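Local coordinates for protein 2,5-dihydroxypyridine 5,6-dioxygenase (Pseudomonas putida KT2440, PDB 7CUP) that catalyses the iron-dependent, dioxygen-consuming ring cleavage of 2,5-dihydroxypyridine between carbons 5 and 6 to N-formylmaleamate, a step in aerobic nicotinate degradation, at residues V3-H14 with P126-P134; D202-V212 with C223-G234. All coordinates share one frame; numbering follows the deposited sequence.

Contact 1. Residues V3-H14 with P126-P134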
loop_
_atom_site.group_PDB
_atom_site.type_symbol
_atom_site.label_atom_id
_atom_site.label_comp_id
_atom_site.label_asym_id
_atom_site.label_seq_id
_atom_site.Cartn_x
_atom_site.Cartn_y
_atom_site.Cartn_z
ATOM N N VAL A 3 1.771 -7.290 -19.407
ATOM C CA VAL A 3 1.620 -8.687 -18.890
ATOM C C VAL A 3 0.765 -8.670 -17.623
ATOM O O VAL A 3 1.193 -8.051 -16.629
ATOM C CB VAL A 3 2.988 -9.361 -18.637
ATOM C CG1 VAL A 3 2.849 -10.737 -18.019
ATOM C CG2 VAL A 3 3.819 -9.469 -19.898
ATOM N N SER A 4 -0.368 -9.379 -17.636
ATOM C CA SER A 4 -1.253 -9.589 -16.465
ATOM C C SER A 4 -0.561 -10.457 -15.410
ATOM O O SER A 4 0.385 -11.168 -15.770
ATOM C CB SER A 4 -2.575 -10.217 -16.869
ATOM O OG SER A 4 -2.404 -11.606 -17.110
ATOM N N ASN A 5 -1.057 -10.452 -14.164
ATOM C CA ASN A 5 -0.540 -11.301 -13.040
ATOM C C ASN A 5 -0.722 -12.794 -13.361
ATOM O O ASN A 5 0.225 -13.554 -13.131
ATOM C CB ASN A 5 -1.209 -11.003 -11.697
ATOM C CG ASN A 5 -0.853 -9.647 -11.106
ATOM O OD1 ASN A 5 -0.130 -8.849 -11.692
ATOM N ND2 ASN A 5 -1.347 -9.385 -9.911
ATOM N N ALA A 6 -1.865 -13.184 -13.918
ATOM C CA ALA A 6 -2.142 -14.558 -14.395
ATOM C C ALA A 6 -1.122 -14.969 -15.454
ATOM O O ALA A 6 -0.552 -16.065 -15.309
ATOM C CB ALA A 6 -3.554 -14.690 -14.942
ATOM N N GLN A 7 -0.918 -14.164 -16.492
ATOM C CA GLN A 7 0.039 -14.514 -17.571
ATOM C C GLN A 7 1.457 -14.604 -16.993
ATOM O O GLN A 7 2.167 -15.521 -17.408
ATOM C CB GLN A 7 -0.003 -13.552 -18.757
ATOM C CG GLN A 7 0.893 -14.004 -19.907
ATOM C CD GLN A 7 0.739 -13.147 -21.142
ATOM O OE1 GLN A 7 -0.367 -12.743 -21.506
ATOM N NE2 GLN A 7 1.861 -12.847 -21.783
ATOM N N LEU A 8 1.853 -13.705 -16.084
ATOM C CA LEU A 8 3.200 -13.749 -15.445
ATOM C C LEU A 8 3.391 -15.070 -14.663
ATOM O O LEU A 8 4.470 -15.677 -14.775
ATOM C CB LEU A 8 3.386 -12.524 -14.552
ATOM C CG LEU A 8 4.807 -12.281 -14.049
ATOM C CD1 LEU A 8 5.797 -12.193 -15.181
ATOM C CD2 LEU A 8 4.851 -11.016 -13.231
ATOM N N THR A 9 2.386 -15.508 -13.909
ATOM C CA THR A 9 2.421 -16.789 -13.175
ATOM C C THR A 9 2.589 -17.924 -14.186
ATOM O O THR A 9 3.445 -18.776 -13.967
ATOM C CB THR A 9 1.150 -16.949 -12.340
ATOM O OG1 THR A 9 1.234 -15.899 -11.394
ATOM C CG2 THR A 9 1.052 -18.281 -11.643
ATOM N N GLN A 10 1.826 -17.937 -15.273
ATOM C CA GLN A 10 1.944 -19.021 -16.308
ATOM C C GLN A 10 3.342 -19.037 -16.914
ATOM O O GLN A 10 3.862 -20.151 -17.173
ATOM C CB GLN A 10 0.963 -18.891 -17.467
ATOM C CG GLN A 10 -0.372 -19.528 -17.162
ATOM C CD GLN A 10 -1.394 -19.113 -18.185
ATOM O OE1 GLN A 10 -1.072 -18.981 -19.369
ATOM N NE2 GLN A 10 -2.618 -18.883 -17.722
ATOM N N MET A 11 3.918 -17.863 -17.154
ATOM C CA MET A 11 5.298 -17.776 -17.696
ATOM C C MET A 11 6.236 -18.440 -16.685
ATOM O O MET A 11 7.120 -19.210 -17.124
ATOM C CB MET A 11 5.739 -16.336 -17.968
ATOM C CG MET A 11 5.091 -15.731 -19.233
ATOM S SD MET A 11 4.986 -13.934 -19.192
ATOM C CE MET A 11 6.702 -13.509 -18.947
ATOM N N PHE A 12 6.092 -18.132 -15.393
ATOM C CA PHE A 12 7.008 -18.687 -14.367
ATOM C C PHE A 12 6.787 -20.202 -14.250
ATOM O O PHE A 12 7.777 -20.956 -14.056
ATOM C CB PHE A 12 6.899 -17.981 -13.016
ATOM C CG PHE A 12 7.909 -16.873 -12.835
ATOM C CD1 PHE A 12 7.663 -15.593 -13.315
ATOM C CD2 PHE A 12 9.130 -17.120 -12.226
ATOM C CE1 PHE A 12 8.602 -14.585 -13.148
ATOM C CE2 PHE A 12 10.072 -16.111 -12.070
ATOM C CZ PHE A 12 9.799 -14.842 -12.518
ATOM N N GLU A 13 5.559 -20.688 -14.408
ATOM C CA GLU A 13 5.335 -22.158 -14.455
ATOM C C GLU A 13 6.140 -22.754 -15.614
ATOM O O GLU A 13 6.799 -23.787 -15.389
ATOM C CB GLU A 13 3.866 -22.532 -14.609
ATOM C CG GLU A 13 3.074 -22.155 -13.393
ATOM C CD GLU A 13 1.584 -22.351 -13.566
ATOM O OE1 GLU A 13 1.185 -23.527 -13.716
ATOM O OE2 GLU A 13 0.835 -21.330 -13.497
ATOM N N HIS A 14 6.074 -22.157 -16.806
ATOM C CA HIS A 14 6.804 -22.643 -18.009
ATOM C C HIS A 14 8.313 -22.711 -17.734
ATOM O O HIS A 14 8.924 -23.796 -17.913
ATOM C CB HIS A 14 6.467 -21.786 -19.232
ATOM C CG HIS A 14 7.361 -22.055 -20.398
ATOM N ND1 HIS A 14 7.128 -23.089 -21.275
ATOM C CD2 HIS A 14 8.452 -21.410 -20.856
ATOM C CE1 HIS A 14 8.052 -23.091 -22.211
ATOM N NE2 HIS A 14 8.879 -22.065 -21.980
ATOM N N PRO A 126 8.378 -7.772 -16.780
ATOM C CA PRO A 126 7.563 -8.878 -17.296
ATOM C C PRO A 126 7.393 -8.887 -18.822
ATOM O O PRO A 126 7.412 -9.953 -19.408
ATOM C CB PRO A 126 6.195 -8.651 -16.629
ATOM C CG PRO A 126 6.529 -7.939 -15.327
ATOM C CD PRO A 126 7.758 -7.103 -15.620
ATOM N N GLU A 127 7.248 -7.714 -19.453
ATOM C CA GLU A 127 7.034 -7.647 -20.919
ATOM C C GLU A 127 8.288 -8.187 -21.649
ATOM O O GLU A 127 8.154 -8.794 -22.738
ATOM C CB GLU A 127 6.663 -6.227 -21.361
ATOM C CG GLU A 127 5.326 -5.735 -20.802
ATOM C CD GLU A 127 5.209 -5.569 -19.287
ATOM O OE1 GLU A 127 6.263 -5.283 -18.638
ATOM O OE2 GLU A 127 4.061 -5.746 -18.744
ATOM N N VAL A 128 9.472 -7.908 -21.125
ATOM C CA VAL A 128 10.758 -8.364 -21.710
ATOM C C VAL A 128 10.844 -9.867 -21.458
ATOM O O VAL A 128 11.267 -10.601 -22.383
ATOM C CB VAL A 128 11.930 -7.603 -21.072
ATOM C CG1 VAL A 128 13.296 -8.175 -21.472
ATOM C CG2 VAL A 128 11.837 -6.125 -21.399
ATOM N N LEU A 129 10.456 -10.298 -20.255
ATOM C CA LEU A 129 10.432 -11.732 -19.904
ATOM C C LEU A 129 9.524 -12.484 -20.893
ATOM O O LEU A 129 9.879 -13.633 -21.242
ATOM C CB LEU A 129 9.963 -11.935 -18.462
ATOM C CG LEU A 129 10.875 -11.451 -17.334
ATOM C CD1 LEU A 129 10.294 -11.877 -16.012
ATOM C CD2 LEU A 129 12.289 -11.980 -17.478
ATOM N N ALA A 130 8.395 -11.897 -21.320
ATOM C CA ALA A 130 7.428 -12.553 -22.245
ATOM C C ALA A 130 8.010 -12.604 -23.652
ATOM O O ALA A 130 7.900 -13.662 -24.305
ATOM C CB ALA A 130 6.084 -11.871 -22.252
ATOM N N ARG A 131 8.658 -11.527 -24.090
ATOM C CA ARG A 131 9.161 -11.424 -25.481
ATOM C C ARG A 131 10.318 -12.414 -25.692
ATOM O O ARG A 131 10.447 -12.885 -26.807
ATOM C CB ARG A 131 9.591 -9.984 -25.782
ATOM C CG ARG A 131 10.103 -9.761 -27.201
ATOM C CD ARG A 131 10.175 -8.289 -27.570
ATOM N NE ARG A 131 10.803 -7.403 -26.580
ATOM C CZ ARG A 131 12.104 -7.217 -26.441
ATOM N NH1 ARG A 131 12.965 -7.922 -27.162
ATOM N NH2 ARG A 131 12.546 -6.364 -25.541
ATOM N N MET A 132 11.169 -12.663 -24.679
ATOM C CA MET A 132 12.262 -13.664 -24.778
ATOM C C MET A 132 11.990 -14.848 -23.825
ATOM O O MET A 132 12.915 -15.344 -23.213
ATOM C CB MET A 132 13.618 -13.001 -24.521
ATOM C CG MET A 132 13.942 -12.019 -25.595
ATOM S SD MET A 132 15.414 -11.077 -25.313
ATOM C CE MET A 132 14.803 -9.755 -24.257
ATOM N N LEU A 133 10.747 -15.291 -23.728
ATOM C CA LEU A 133 10.377 -16.494 -22.929
ATOM C C LEU A 133 11.211 -17.678 -23.417
ATOM O O LEU A 133 11.245 -17.963 -24.616
ATOM C CB LEU A 133 8.894 -16.780 -23.128
ATOM C CG LEU A 133 8.340 -17.889 -22.247
ATOM C CD1 LEU A 133 8.289 -17.444 -20.795
ATOM C CD2 LEU A 133 6.970 -18.299 -22.753
ATOM N N PRO A 134 11.975 -18.335 -22.526
ATOM C CA PRO A 134 12.925 -19.360 -22.961
ATOM C C PRO A 134 12.289 -20.603 -23.622
ATOM O O PRO A 134 11.157 -20.966 -23.306
ATOM C CB PRO A 134 13.675 -19.723 -21.674
ATOM C CG PRO A 134 13.485 -18.531 -20.775
ATOM C CD PRO A 134 12.111 -18.000 -21.103
#
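M11 drives its thioether end into the flank of helix 126-131, and this is where the two segments pack most tightly. Its chain runs out nearly straight and then bends at the last torsion (chi3 57°), which lays CE against the backbone of the short helix: M11 CE sits 3.3 Å from A130 N and 3.7 Å from L129 CB, while SD rests on the methyl of A130. L133 CD1 packs on the root of the same chain, 3.9 Å from M11 CG. One turn back, L8 CD1 meets P126 CB at 3.8 Å, and V3 comes at the same proline carbon from the chain end, its CB also 3.8 Å from P126 CB. F12 adds a looser touch of CE1 on L129 CD1. The N-terminal helix 5-18, begun by S4 as N-cap with OG accepting from Q7 N, is thus laid against a short helix more than 100 residues later in the chain; the helix segments are inclined by 47°, their axes 10.8 Å apart at closest.

At its two ends the contact turns polar. V3 N donates to E127 OE2 (2.8 Å), meeting the anti side of the carboxylate; at the other end P134 O lies in the plane of the H14 ring, 2.9 Å from its donor NE2. Packing is thinner on the partly exposed side of Q7, E127 and H14.

Around this pair, F12 continues inward to W190 and helix 37-49, L129 O accepts from W190, and R38 of that helix binds V3 O. N63 of a second subunit packs on V3, Q7 and E127, and L133 and P134 reach on to V15, further along helix 5-18.

Contact 2. Residues D202-V212 with C223-G234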
loop_
_atom_site.group_PDB
_atom_site.type_symbol
_atom_site.label_atom_id
_atom_site.label_comp_id
_atom_site.label_asym_id
_atom_site.label_seq_id
_atom_site.Cartn_x
_atom_site.Cartn_y
_atom_site.Cartn_z
ATOM N N ASP A 202 46.862 -11.657 -20.450
ATOM C CA ASP A 202 47.806 -10.689 -21.092
ATOM C C ASP A 202 48.032 -10.965 -22.586
ATOM O O ASP A 202 49.134 -10.668 -23.066
ATOM C CB ASP A 202 49.141 -10.667 -20.353
ATOM C CG ASP A 202 48.975 -10.689 -18.845
ATOM O OD1 ASP A 202 48.381 -9.714 -18.286
ATOM O OD2 ASP A 202 49.385 -11.712 -18.245
ATOM N N SER A 203 47.009 -11.393 -23.321
ATOM C CA SER A 203 47.143 -11.906 -24.709
ATOM C C SER A 203 46.328 -11.118 -25.733
ATOM O O SER A 203 46.769 -11.092 -26.883
ATOM C CB SER A 203 46.761 -13.336 -24.741
ATOM O OG SER A 203 47.326 -13.966 -23.605
ATOM N N ALA A 204 45.153 -10.577 -25.388
ATOM C CA ALA A 204 44.266 -9.935 -26.390
ATOM C C ALA A 204 44.986 -8.733 -27.008
ATOM O O ALA A 204 45.610 -7.967 -26.250
ATOM C CB ALA A 204 42.937 -9.533 -25.791
ATOM N N GLU A 205 44.817 -8.560 -28.323
ATOM C CA GLU A 205 45.610 -7.647 -29.194
ATOM C C GLU A 205 44.713 -7.028 -30.267
ATOM O O GLU A 205 44.011 -7.796 -30.940
ATOM C CB GLU A 205 46.719 -8.417 -29.939
ATOM C CG GLU A 205 47.949 -8.697 -29.097
ATOM C CD GLU A 205 48.932 -7.543 -28.995
ATOM O OE1 GLU A 205 49.219 -7.080 -27.860
ATOM O OE2 GLU A 205 49.427 -7.118 -30.055
ATOM N N GLY A 206 44.818 -5.717 -30.473
ATOM C CA GLY A 206 44.362 -5.070 -31.721
ATOM C C GLY A 206 43.415 -3.910 -31.463
ATOM O O GLY A 206 43.617 -3.190 -30.469
ATOM N N THR A 207 42.407 -3.757 -32.322
ATOM C CA THR A 207 41.474 -2.604 -32.361
ATOM C C THR A 207 40.021 -3.101 -32.292
ATOM O O THR A 207 39.630 -3.980 -33.105
ATOM C CB THR A 207 41.719 -1.773 -33.625
ATOM O OG1 THR A 207 43.128 -1.576 -33.664
ATOM C CG2 THR A 207 41.025 -0.429 -33.634
ATOM N N LEU A 208 39.247 -2.549 -31.349
ATOM C CA LEU A 208 37.769 -2.659 -31.368
ATOM C C LEU A 208 37.198 -1.260 -31.576
ATOM O O LEU A 208 37.503 -0.376 -30.773
ATOM C CB LEU A 208 37.287 -3.308 -30.069
ATOM C CG LEU A 208 37.636 -4.790 -29.932
ATOM C CD1 LEU A 208 37.508 -5.246 -28.485
ATOM C CD2 LEU A 208 36.801 -5.666 -30.875
ATOM N N VAL A 209 36.443 -1.081 -32.664
ATOM C CA VAL A 209 35.780 0.214 -32.985
ATOM C C VAL A 209 34.304 0.099 -32.586
ATOM O O VAL A 209 33.560 -0.734 -33.156
ATOM C CB VAL A 209 35.951 0.605 -34.467
ATOM C CG1 VAL A 209 35.087 1.809 -34.846
ATOM C CG2 VAL A 209 37.427 0.846 -34.794
ATOM N N LEU A 210 33.893 0.919 -31.638
ATOM C CA LEU A 210 32.446 1.140 -31.416
ATOM C C LEU A 210 32.012 2.040 -32.565
ATOM O O LEU A 210 32.464 3.175 -32.621
ATOM C CB LEU A 210 32.206 1.786 -30.051
ATOM C CG LEU A 210 32.290 0.856 -28.847
ATOM C CD1 LEU A 210 33.683 0.268 -28.699
ATOM C CD2 LEU A 210 31.916 1.612 -27.586
ATOM N N ASP A 211 31.250 1.511 -33.506
ATOM C CA ASP A 211 30.739 2.314 -34.639
ATOM C C ASP A 211 29.558 3.146 -34.157
ATOM O O ASP A 211 29.046 2.889 -33.046
ATOM C CB ASP A 211 30.339 1.436 -35.812
ATOM C CG ASP A 211 30.235 2.204 -37.115
ATOM O OD1 ASP A 211 30.572 3.399 -37.112
ATOM O OD2 ASP A 211 29.853 1.595 -38.109
ATOM N N VAL A 212 29.164 4.131 -34.964
ATOM C CA VAL A 212 27.865 4.843 -34.805
ATOM C C VAL A 212 26.826 3.726 -34.668
ATOM O O VAL A 212 26.892 2.763 -35.452
ATOM C CB VAL A 212 27.570 5.802 -35.987
ATOM C CG1 VAL A 212 26.173 6.409 -35.896
ATOM C CG2 VAL A 212 28.604 6.917 -36.101
ATOM N N CYS A 223 26.109 4.999 -29.671
ATOM C CA CYS A 223 27.211 5.927 -30.053
ATOM C C CYS A 223 26.767 6.765 -31.258
ATOM O O CYS A 223 26.243 6.188 -32.217
ATOM C CB CYS A 223 28.484 5.158 -30.383
ATOM S SG CYS A 223 29.178 4.368 -28.915
ATOM N N ARG A 224 26.961 8.074 -31.214
ATOM C CA ARG A 224 26.655 8.954 -32.371
ATOM C C ARG A 224 27.958 9.294 -33.103
ATOM O O ARG A 224 27.877 9.779 -34.223
ATOM C CB ARG A 224 25.835 10.156 -31.883
ATOM C CG ARG A 224 24.467 9.776 -31.331
ATOM C CD ARG A 224 23.686 8.925 -32.318
ATOM N NE ARG A 224 23.468 9.609 -33.610
ATOM C CZ ARG A 224 22.344 10.233 -33.967
ATOM N NH1 ARG A 224 21.301 10.265 -33.153
ATOM N NH2 ARG A 224 22.243 10.794 -35.159
ATOM N N GLU A 225 29.109 8.980 -32.527
ATOM C CA GLU A 225 30.409 8.976 -33.245
ATOM C C GLU A 225 31.203 7.770 -32.755
ATOM O O GLU A 225 30.950 7.283 -31.647
ATOM C CB GLU A 225 31.248 10.243 -33.031
ATOM C CG GLU A 225 30.523 11.405 -32.375
ATOM C CD GLU A 225 31.448 12.504 -31.858
ATOM O OE1 GLU A 225 31.207 13.018 -30.711
ATOM O OE2 GLU A 225 32.413 12.850 -32.608
ATOM N N ARG A 226 32.173 7.347 -33.548
ATOM C CA ARG A 226 33.020 6.163 -33.287
ATOM C C ARG A 226 33.843 6.350 -32.012
ATOM O O ARG A 226 34.251 7.470 -31.687
ATOM C CB ARG A 226 33.921 5.925 -34.498
ATOM C CG ARG A 226 33.139 5.547 -35.736
ATOM C CD ARG A 226 34.045 5.110 -36.859
ATOM N NE ARG A 226 33.242 4.476 -37.884
ATOM C CZ ARG A 226 33.635 4.268 -39.136
ATOM N NH1 ARG A 226 34.836 4.667 -39.522
ATOM N NH2 ARG A 226 32.821 3.662 -39.989
ATOM N N ILE A 227 34.050 5.259 -31.293
ATOM C CA ILE A 227 35.120 5.164 -30.269
ATOM C C ILE A 227 36.061 4.080 -30.759
ATOM O O ILE A 227 35.547 3.008 -31.109
ATOM C CB ILE A 227 34.554 4.860 -28.876
ATOM C CG1 ILE A 227 33.507 5.899 -28.466
ATOM C CG2 ILE A 227 35.673 4.750 -27.860
ATOM C CD1 ILE A 227 32.766 5.524 -27.210
ATOM N N THR A 228 37.352 4.406 -30.864
ATOM C CA THR A 228 38.432 3.436 -31.164
ATOM C C THR A 228 39.112 3.021 -29.854
ATOM O O THR A 228 39.591 3.914 -29.119
ATOM C CB THR A 228 39.454 4.037 -32.135
ATOM O OG1 THR A 228 38.755 4.516 -33.278
ATOM C CG2 THR A 228 40.478 3.017 -32.584
ATOM N N LEU A 229 39.137 1.719 -29.574
ATOM C CA LEU A 229 39.883 1.119 -28.437
ATOM C C LEU A 229 41.093 0.354 -28.988
ATOM O O LEU A 229 40.914 -0.572 -29.814
ATOM C CB LEU A 229 38.968 0.179 -27.649
ATOM C CG LEU A 229 37.616 0.767 -27.265
ATOM C CD1 LEU A 229 36.711 -0.309 -26.705
ATOM C CD2 LEU A 229 37.808 1.876 -26.261
ATOM N N GLU A 230 42.279 0.764 -28.556
ATOM C CA GLU A 230 43.556 0.060 -28.849
ATOM C C GLU A 230 43.831 -0.838 -27.645
ATOM O O GLU A 230 43.818 -0.324 -26.489
ATOM C CB GLU A 230 44.672 1.066 -29.157
ATOM C CG GLU A 230 44.480 1.766 -30.494
ATOM C CD GLU A 230 45.001 3.196 -30.571
ATOM O OE1 GLU A 230 45.760 3.619 -29.661
ATOM O OE2 GLU A 230 44.642 3.902 -31.548
ATOM N N ILE A 231 44.007 -2.128 -27.918
ATOM C CA ILE A 231 44.201 -3.207 -26.906
ATOM C C ILE A 231 45.595 -3.812 -27.109
ATOM O O ILE A 231 45.916 -4.188 -28.250
ATOM C CB ILE A 231 43.082 -4.256 -27.051
ATOM C CG1 ILE A 231 41.715 -3.635 -26.731
ATOM C CG2 ILE A 231 43.351 -5.484 -26.198
ATOM C CD1 ILE A 231 40.619 -4.150 -27.628
ATOM N N GLU A 232 46.378 -3.911 -26.037
ATOM C CA GLU A 232 47.713 -4.559 -26.047
ATOM C C GLU A 232 47.797 -5.475 -24.825
ATOM O O GLU A 232 47.516 -5.005 -23.683
ATOM C CB GLU A 232 48.830 -3.510 -26.077
ATOM C CG GLU A 232 48.873 -2.689 -27.358
ATOM C CD GLU A 232 49.603 -1.363 -27.198
ATOM O OE1 GLU A 232 50.626 -1.341 -26.488
ATOM O OE2 GLU A 232 49.125 -0.350 -27.746
ATOM N N LYS A 233 48.131 -6.740 -25.071
ATOM C CA LYS A 233 48.360 -7.745 -24.012
ATOM C C LYS A 233 47.133 -7.705 -23.097
ATOM O O LYS A 233 47.300 -7.475 -21.890
ATOM C CB LYS A 233 49.654 -7.432 -23.258
ATOM C CG LYS A 233 50.933 -7.446 -24.090
ATOM C CD LYS A 233 52.155 -6.917 -23.329
ATOM C CE LYS A 233 52.151 -5.406 -23.162
ATOM N NZ LYS A 233 52.763 -4.979 -21.880
ATOM N N GLY A 234 45.944 -7.818 -23.690
ATOM C CA GLY A 234 44.673 -8.001 -22.959
ATOM C C GLY A 234 44.145 -6.748 -22.282
ATOM O O GLY A 234 43.139 -6.883 -21.560
HETATM O O HOH W 1 30.542 2.122 -40.572
#
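L208 and L229 form the central hydrogen-bonded pair between strand 207-210 and strand 227-232, the middle strand of a three-stranded antiparallel sheet completed by 235-240. The pairs G206 with I231 and L210 with I227 flank it. Each pair exchanges two N-H to O bonds; L208 N to L229 O is 3.0 Å. At the G234 end, G234 N reaches a lone pair of A204 O at 2.6 Å, and E205, its chain bent at chi2 (-82°), turns OE1 back to accept from K233 N.

Apolar contacts gather on the face of L208, L210, I227, L229 and I231. The methyls L208 CD1 and I231 CD1 are unusually close at 3.4 Å, L210 CD1 meets L229 CD1 at 3.7 Å, and L210 CD2 touches both I227 CD1 and C223 SG. On the mixed face of T207, V209, T228 and E230, T207 CG2 meets T228 CG2, and V209 CG1 packs on R226 CD.

The salt bridge is at D211. D211 OD1 lies in the guanidinium plane of R226, whose NE meets it at 3.0 Å from above the carboxylate plane, while V212 N grips that oxygen from the opposite face; a water joins D211 OD2 to R226 NH2. With an alanine in place of D211, the R226 guanidinium would probably lose its mate and be freer to swing, with V212 N deprived of its acceptor.

The apolar side thus faces the interior, where F165, F299 and F301 pack on L208, while salt bridge and water tie the segments together just past the last hydrogen-bonded pair.

Overall arrangement
The two contacts lie on opposite sides of the chain's centre, each about 20 Å from it, with their own centres 37 Å apart and nearest atoms about 18 Å apart, so neither touches the other. Contact 1 belongs to the helices beside the parallel sheet, away from the iron. Contact 2 is nearer the active site: the L208 side chain is about 12 Å from the bound iron and about 11 Å from the side chain of its ligand H265, and the L210 side chain is about 10 Å from that of D320, another ligand. At these distances it does not line the metal site itself; L208 and L229 pack on F301, next in the chain to the iron ligand S302. Both contacts touch the second subunit.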